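Local coordinates for protein purine nucleoside phosphorylase (Schistosoma mansoni, PDB 6B4Q) that probably catalyses the reversible phosphorolysis of purine nucleosides such as inosine and guanosine, releasing the free base and ribose 1-phosphate, at residues L114-A119 and M275-I280; G129-I134 and V240-N245; A195-P200 and V219-V224. One frame throughout, in Å; residues are numbered along the deposited sequence.

From the N terminus the chain enters residues 114-119, turns into 129-134, and then runs through 195-200, 219-224, 240-245 and 275-280. The three contacts nest without crossing. The innermost, contact 3, closes the short loop of a beta-alpha-beta unit between 195-200 and 219-224; contact 2 encloses it by pairing 129-134 with 240-245; contact 1 closes the widest loop by laying helix 259-283 against strand 112-121. All three reach the same mixed sheet. Asn117 of contact 1 stands between the others, its OD1 meeting Ser241 of contact 2 and its ND2 meeting Thr223 of contact 3. Pyridin-4-ol lies against all three contacts.

Contact 1 of 3, residues L114-A119 and M275-I280; sequences LITNLA and MWFKEI. With CQG (pyridin-4-ol), chain H.
The strand segment 114-119 runs nearly antiparallel to the helix segment 275-280, their axes at 168° and 11.0 Å apart, with Leu114 and Phe277 forming the nearest backbone pair. Phe277 bridges this gap. Its ring reaches toward the strand and meets the Thr116 side chain coming from the opposite direction, CZ lying 3.4 Å from Thr116 CG2. Beside it, Leu114 CB packs at 3.8 Å from Phe277 CE2, so the outer end of the ring rests against two strand residues that point to the same side. One turn further along the helix, Ile280 CG2 makes a looser contact with Leu114 CD1 at 4.3 Å. Phe277 and Ile280 thus seat helix 259-283 on the mixed sheet at strand 112-121. Ile280 also sends CD1 over one face of the Trp276 indole, 3.7 Å above the plane and offset toward the rim. The rotation of Thr116 separates its two branches: with chi1 at 62°, OG1 sits between the backbone N and the carbonyl carbon, while the methyl is turned to the phenyl ring. OG1 is hydrogen-bonded to Gly34 N and to the hydroxyl of the modified cysteine at position 33, which would help fix that rotation. No hydrogen bond joins the two segments. Cohesion between them therefore comes from dispersion and the burial of apolar surface, and the polar branch of Thr116 is satisfied away from Phe277.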
# COMPACT_ATOMS: atom_id res chain seq x y z
N LEU A 114 9.00 14.21 21.46
CA LEU A 114 8.63 15.42 20.74
C LEU A 114 9.17 15.33 19.32
O LEU A 114 10.36 15.04 19.14
CB LEU A 114 9.20 16.66 21.43
CG LEU A 114 8.98 16.82 22.94
CD1 LEU A 114 9.67 18.07 23.49
CD2 LEU A 114 7.49 16.87 23.27
N ILE A 115 8.31 15.57 18.32
CA ILE A 115 8.67 15.38 16.91
C ILE A 115 8.28 16.59 16.07
O ILE A 115 7.18 17.13 16.21
CB ILE A 115 7.97 14.13 16.33
CG1 ILE A 115 8.24 12.92 17.15
CG2 ILE A 115 8.43 13.86 14.87
CD1 ILE A 115 7.42 11.70 16.68
N THR A 116 9.19 17.02 15.17
CA THR A 116 8.83 18.01 14.14
C THR A 116 9.07 17.45 12.73
O THR A 116 9.89 16.54 12.52
CB THR A 116 9.60 19.35 14.31
OG1 THR A 116 11.03 19.17 14.18
CG2 THR A 116 9.32 19.98 15.66
N ASN A 117 8.32 18.01 11.76
CA ASN A 117 8.44 17.64 10.35
C ASN A 117 8.05 18.81 9.46
O ASN A 117 7.51 19.82 9.92
CB ASN A 117 7.60 16.38 10.05
CG ASN A 117 6.10 16.60 10.19
OD1 ASN A 117 5.54 17.46 9.54
ND2 ASN A 117 5.44 15.78 11.00
N LEU A 118 8.39 18.68 8.17
CA LEU A 118 7.96 19.59 7.11
C LEU A 118 6.85 18.92 6.29
O LEU A 118 6.90 17.71 6.01
CB LEU A 118 9.13 20.00 6.23
CG LEU A 118 10.06 21.06 6.89
CD1 LEU A 118 11.52 20.78 6.56
CD2 LEU A 118 9.63 22.43 6.43
N ALA A 119 5.81 19.69 5.96
CA ALA A 119 4.61 19.10 5.36
C ALA A 119 3.96 20.06 4.36
O ALA A 119 4.22 21.27 4.37
CB ALA A 119 3.60 18.72 6.44
N MET A 275 13.13 28.06 19.91
CA MET A 275 12.74 28.69 21.17
C MET A 275 11.49 28.04 21.76
O MET A 275 11.43 27.76 22.96
CB MET A 275 12.53 30.17 20.93
CG MET A 275 12.34 30.93 22.20
SD MET A 275 11.22 32.28 21.88
CE MET A 275 9.69 31.33 21.74
N TRP A 276 10.49 27.78 20.91
CA TRP A 276 9.25 27.14 21.34
C TRP A 276 9.52 25.78 21.99
O TRP A 276 8.99 25.48 23.07
CB TRP A 276 8.35 26.96 20.12
CG TRP A 276 6.87 26.60 20.35
CD1 TRP A 276 6.16 26.66 21.51
CD2 TRP A 276 5.95 26.18 19.34
NE1 TRP A 276 4.85 26.30 21.28
CE2 TRP A 276 4.70 25.99 19.96
CE3 TRP A 276 6.06 25.94 17.96
CZ2 TRP A 276 3.57 25.59 19.25
CZ3 TRP A 276 4.94 25.51 17.27
CH2 TRP A 276 3.71 25.34 17.92
N PHE A 277 10.33 24.94 21.33
CA PHE A 277 10.52 23.59 21.85
C PHE A 277 11.42 23.58 23.07
O PHE A 277 11.26 22.72 23.94
CB PHE A 277 11.06 22.65 20.76
CG PHE A 277 9.97 21.91 20.01
CD1 PHE A 277 8.95 22.59 19.39
CD2 PHE A 277 9.94 20.54 19.98
CE1 PHE A 277 7.93 21.91 18.74
CE2 PHE A 277 8.91 19.86 19.32
CZ PHE A 277 7.92 20.55 18.72
N LYS A 278 12.35 24.54 23.19
CA LYS A 278 13.13 24.65 24.42
C LYS A 278 12.20 24.90 25.61
O LYS A 278 12.34 24.28 26.68
CB LYS A 278 14.18 25.76 24.30
CG LYS A 278 15.05 26.00 25.56
CD LYS A 278 16.07 27.10 25.33
CE LYS A 278 16.86 27.44 26.58
NZ LYS A 278 17.83 28.55 26.33
N GLU A 279 11.19 25.75 25.42
CA GLU A 279 10.27 26.08 26.51
C GLU A 279 9.30 24.93 26.79
O GLU A 279 8.95 24.69 27.96
CB GLU A 279 9.50 27.35 26.18
CG GLU A 279 8.53 27.84 27.27
CD GLU A 279 9.21 28.37 28.53
OE1 GLU A 279 10.46 28.42 28.57
OE2 GLU A 279 8.50 28.73 29.49
N ILE A 280 8.86 24.21 25.75
CA ILE A 280 8.02 23.02 25.97
C ILE A 280 8.77 22.01 26.84
O ILE A 280 8.23 21.48 27.81
CB ILE A 280 7.59 22.40 24.62
CG1 ILE A 280 6.61 23.34 23.90
CG2 ILE A 280 6.92 21.02 24.84
CD1 ILE A 280 6.32 22.97 22.42
C4 CQG H . 4.66 17.87 0.74
C3 CQG H . 4.49 19.21 0.43
C2 CQG H . 6.31 19.74 1.85
C1 CQG H . 6.48 18.40 2.15
O CQG H . 5.84 16.15 1.90
C CQG H . 5.64 17.50 1.58
N CQG H . 5.32 20.12 0.99

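Contact 2 of 3, residues G129-I134 and V240-N245; sequences GDFVLI and VSLIAN. With CQG (pyridin-4-ol), chain H.
Ser241 O receives two groups from the facing strand: Val132 N donates a hydrogen bond of 2.8 Å, and Phe131 CA approaches the same oxygen at 3.3 Å in a CA-H...O contact. The oxygen also lies at the edge of the Phe131 ring, near its plane. Val132 and Ser241 are a hydrogen-bonded antiparallel pair, completed by Ser241 N donating to Val132 O, and they are flanked by the non-hydrogen-bonded pairs Phe131-Leu242 and Leu133-Val240. Beyond the strand proper the pairing continues into the preceding loop, where Ile243 N bonds Asp130 O and Gly129 N bonds Ile243 O at 2.8 Å with a nearly straight N-H...O angle of 169°. Phe131, Leu133, Val240 and Leu242 share one face of the sheet. There Leu133 and Val240 lie side by side, CD2 to CG2 at 3.8 Å, whereas Leu242, its CG anti to the backbone N (chi1 171°), brings CD1 slantwise against Phe131 CE1 at 4.0 Å. Beside Ser241, Val132 CG2 packs at 3.9 Å from Ile243 CD1, and Ile134 CD1 comes within 3.6 Å of Ser241 OG, a hydroxyl hydrogen-bonded to Asn117. At the end of the segment, Asn245 OD1 lies 2.8 Å from the N atom of pyridin-4-ol. Helix 259-283 covers the Phe131 face with Arg269, Trp276 and Phe277, while strand 236-246 runs between the parallel strand 112-121 and the antiparallel strand 131-139, whose other neighbour is strand 189-196.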
# COMPACT_ATOMS: atom_id res chain seq x y z
N GLY A 129 4.63 28.68 6.26
CA GLY A 129 5.12 29.17 7.54
C GLY A 129 4.22 28.92 8.74
O GLY A 129 4.62 29.24 9.88
N ASP A 130 3.02 28.38 8.54
CA ASP A 130 2.15 28.02 9.66
C ASP A 130 2.65 26.73 10.33
O ASP A 130 3.37 25.92 9.73
CB ASP A 130 0.71 27.82 9.17
CG ASP A 130 -0.02 29.13 8.82
OD1 ASP A 130 0.50 30.24 9.08
OD2 ASP A 130 -1.15 29.04 8.28
N PHE A 131 2.26 26.56 11.60
CA PHE A 131 2.51 25.33 12.36
C PHE A 131 1.19 24.58 12.58
O PHE A 131 0.15 25.20 12.84
CB PHE A 131 3.10 25.65 13.74
CG PHE A 131 4.37 26.45 13.72
CD1 PHE A 131 5.55 25.90 13.25
CD2 PHE A 131 4.38 27.73 14.22
CE1 PHE A 131 6.72 26.65 13.25
CE2 PHE A 131 5.55 28.47 14.24
CZ PHE A 131 6.71 27.92 13.75
N VAL A 132 1.24 23.24 12.54
CA VAL A 132 0.05 22.43 12.80
C VAL A 132 0.35 21.42 13.92
O VAL A 132 1.25 20.58 13.77
CB VAL A 132 -0.43 21.71 11.52
CG1 VAL A 132 -1.60 20.81 11.81
CG2 VAL A 132 -0.81 22.74 10.48
N LEU A 133 -0.40 21.52 15.03
CA LEU A 133 -0.39 20.51 16.08
C LEU A 133 -1.17 19.30 15.56
O LEU A 133 -2.37 19.39 15.28
CB LEU A 133 -1.00 21.06 17.37
CG LEU A 133 -0.42 22.38 17.90
CD1 LEU A 133 -1.15 22.85 19.15
CD2 LEU A 133 1.07 22.21 18.17
N ILE A 134 -0.51 18.15 15.44
CA ILE A 134 -1.16 16.97 14.86
C ILE A 134 -2.04 16.31 15.91
O ILE A 134 -1.58 15.98 17.02
CB ILE A 134 -0.12 15.99 14.30
CG1 ILE A 134 0.69 16.67 13.19
CG2 ILE A 134 -0.82 14.73 13.78
CD1 ILE A 134 1.81 15.80 12.61
N VAL A 240 4.49 18.18 15.58
CA VAL A 240 4.17 19.49 15.00
C VAL A 240 4.70 19.52 13.57
O VAL A 240 5.88 19.24 13.34
CB VAL A 240 4.79 20.64 15.82
CG1 VAL A 240 4.39 22.00 15.26
CG2 VAL A 240 4.36 20.57 17.30
N SER A 241 3.83 19.89 12.61
CA SER A 241 4.23 20.08 11.21
C SER A 241 4.47 21.57 10.93
O SER A 241 3.69 22.43 11.36
CB SER A 241 3.15 19.58 10.25
OG SER A 241 3.03 18.16 10.20
N LEU A 242 5.55 21.87 10.19
CA LEU A 242 5.78 23.19 9.60
C LEU A 242 5.31 23.14 8.15
O LEU A 242 5.75 22.28 7.38
CB LEU A 242 7.26 23.57 9.66
CG LEU A 242 7.67 24.83 8.88
CD1 LEU A 242 6.89 26.07 9.30
CD2 LEU A 242 9.16 25.09 9.09
N ILE A 243 4.39 24.03 7.79
CA ILE A 243 3.78 24.02 6.46
C ILE A 243 4.69 24.75 5.48
O ILE A 243 4.99 25.94 5.65
CB ILE A 243 2.39 24.66 6.49
CG1 ILE A 243 1.46 23.93 7.47
CG2 ILE A 243 1.80 24.75 5.08
CD1 ILE A 243 1.33 22.40 7.19
N ALA A 244 5.14 24.06 4.44
CA ALA A 244 6.00 24.69 3.45
C ALA A 244 5.23 25.38 2.31
O ALA A 244 5.78 26.27 1.67
CB ALA A 244 6.95 23.65 2.87
N ASN A 245 3.99 25.00 2.07
CA ASN A 245 3.21 25.41 0.91
C ASN A 245 1.83 24.84 1.09
O ASN A 245 1.64 23.89 1.85
CB ASN A 245 3.81 24.87 -0.37
CG ASN A 245 3.71 23.35 -0.46
OD1 ASN A 245 4.33 22.64 0.35
ND2 ASN A 245 2.92 22.85 -1.42
C4 CQG H . 4.66 17.87 0.74
C3 CQG H . 4.49 19.21 0.43
C2 CQG H . 6.31 19.74 1.85
C1 CQG H . 6.48 18.40 2.15
O CQG H . 5.84 16.15 1.90
C CQG H . 5.64 17.50 1.58
N CQG H . 5.32 20.12 0.99

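Contact 3 of 3, residues A195-P200 and V219-V224; sequences AFNGGP and VGMSTV. With CQG (pyridin-4-ol), chain H; DMS (dimethyl sulfoxide), chain F.
With chi1 at -179°, Phe196 extends its ring alongside the 219-224 backbone, while Met221, whose chi1 is -53° and whose chain is extended beyond CG, runs alongside the Asn197 side chain, in the same direction, to Pro200. The contact joins the two parallel strands of a beta-alpha-beta crossover, 189-196 and 218-220, with helix 205-213 between them. Gly220 N donates to Ala195 O at 3.0 Å, and Asn197 N to Gly220 O at 2.9 Å. Gly220 O and Met221 O lie at the edge of the Phe196 ring, near its plane, while Val224 CB comes in obliquely, 3.8 Å from Phe196 CD2. Past the strands, the Met221 methyl CE lies 3.4 Å from Pro200 O, a buried oxygen with no polar partner; the Gly199-Pro200 peptide is cis. Phe161 of the second subunit packs on Met221, and Leu145 of that subunit on Phe196, so the contact lies at the subunit interface. Facing the ligands, Met221 CE is 3.8 Å from the pyridin-4-ol O, and Ser222 OG donates a hydrogen bond to a dimethyl sulfoxide, probably from the crystallisation liquor. A water at the edge of the Phe196 ring ties the segments together, donating to Gly198 O at 2.8 Å and to Met221 O at 2.9 Å.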
# COMPACT_ATOMS: atom_id res chain seq x y z
N ALA A 195 -1.95 13.24 6.86
CA ALA A 195 -1.91 12.11 5.92
C ALA A 195 -0.47 11.71 5.67
O ALA A 195 0.37 12.55 5.29
CB ALA A 195 -2.59 12.45 4.61
N PHE A 196 -0.17 10.41 5.84
CA PHE A 196 1.16 9.84 5.56
C PHE A 196 1.20 9.36 4.10
O PHE A 196 0.58 8.34 3.75
CB PHE A 196 1.43 8.71 6.56
CG PHE A 196 2.80 8.02 6.43
CD1 PHE A 196 3.89 8.62 5.82
CD2 PHE A 196 2.96 6.71 6.94
CE1 PHE A 196 5.12 7.97 5.71
CE2 PHE A 196 4.18 6.04 6.81
CZ PHE A 196 5.27 6.67 6.20
N ASN A 197 1.92 10.11 3.26
CA ASN A 197 2.32 9.71 1.90
C ASN A 197 3.68 9.02 1.97
O ASN A 197 4.67 9.66 2.34
CB ASN A 197 2.41 10.97 1.03
CG ASN A 197 3.15 10.74 -0.29
OD1 ASN A 197 3.09 9.66 -0.91
ND2 ASN A 197 3.87 11.80 -0.74
N GLY A 198 3.75 7.73 1.63
CA GLY A 198 5.02 7.03 1.79
C GLY A 198 6.21 7.73 1.12
O GLY A 198 7.33 7.66 1.61
N GLY A 199 5.99 8.36 -0.03
CA GLY A 199 7.05 9.10 -0.74
C GLY A 199 7.93 8.23 -1.63
O GLY A 199 7.64 7.02 -1.81
N PRO A 200 9.00 8.80 -2.23
CA PRO A 200 9.55 10.13 -1.99
C PRO A 200 9.07 11.24 -2.96
O PRO A 200 9.54 12.38 -2.86
CB PRO A 200 11.05 9.89 -2.18
CG PRO A 200 11.06 8.91 -3.35
CD PRO A 200 9.90 7.98 -3.05
N VAL A 219 -0.18 16.90 4.68
CA VAL A 219 0.38 15.67 4.11
C VAL A 219 1.90 15.71 4.20
O VAL A 219 2.53 16.76 3.96
CB VAL A 219 -0.11 15.46 2.64
CG1 VAL A 219 0.24 16.63 1.78
CG2 VAL A 219 0.45 14.17 2.03
N GLY A 220 2.51 14.57 4.54
CA GLY A 220 3.96 14.48 4.56
C GLY A 220 4.42 13.03 4.53
O GLY A 220 3.61 12.10 4.51
N MET A 221 5.75 12.86 4.56
CA MET A 221 6.39 11.58 4.28
C MET A 221 7.09 10.96 5.50
O MET A 221 7.95 10.09 5.32
CB MET A 221 7.42 11.74 3.15
CG MET A 221 6.94 12.36 1.88
SD MET A 221 8.32 12.56 0.69
CE MET A 221 7.54 13.68 -0.47
N SER A 222 6.75 11.37 6.72
CA SER A 222 7.48 10.94 7.91
C SER A 222 6.50 10.80 9.07
O SER A 222 5.28 10.82 8.90
CB SER A 222 8.60 11.92 8.25
OG SER A 222 8.04 13.14 8.71
N THR A 223 7.09 10.63 10.28
CA THR A 223 6.42 10.82 11.57
C THR A 223 5.48 9.70 12.00
O THR A 223 5.59 9.20 13.13
CB THR A 223 5.71 12.17 11.56
OG1 THR A 223 6.70 13.21 11.45
CG2 THR A 223 4.95 12.40 12.87
N VAL A 224 4.53 9.29 11.15
CA VAL A 224 3.55 8.26 11.56
C VAL A 224 4.22 6.95 11.97
O VAL A 224 3.79 6.35 12.98
CB VAL A 224 2.48 8.10 10.47
CG1 VAL A 224 1.66 6.84 10.66
CG2 VAL A 224 1.55 9.31 10.48
C4 CQG H . 4.66 17.87 0.74
C3 CQG H . 4.49 19.21 0.43
C2 CQG H . 6.31 19.74 1.85
C1 CQG H . 6.48 18.40 2.15
O CQG H . 5.84 16.15 1.90
C CQG H . 5.64 17.50 1.58
N CQG H . 5.32 20.12 0.99
S DMS F . 11.01 16.10 8.01
O DMS F . 9.87 15.23 7.60
C1 DMS F . 12.56 15.16 7.89
C2 DMS F . 11.37 17.27 6.71
O HOH W 1 8.50 7.47 4.12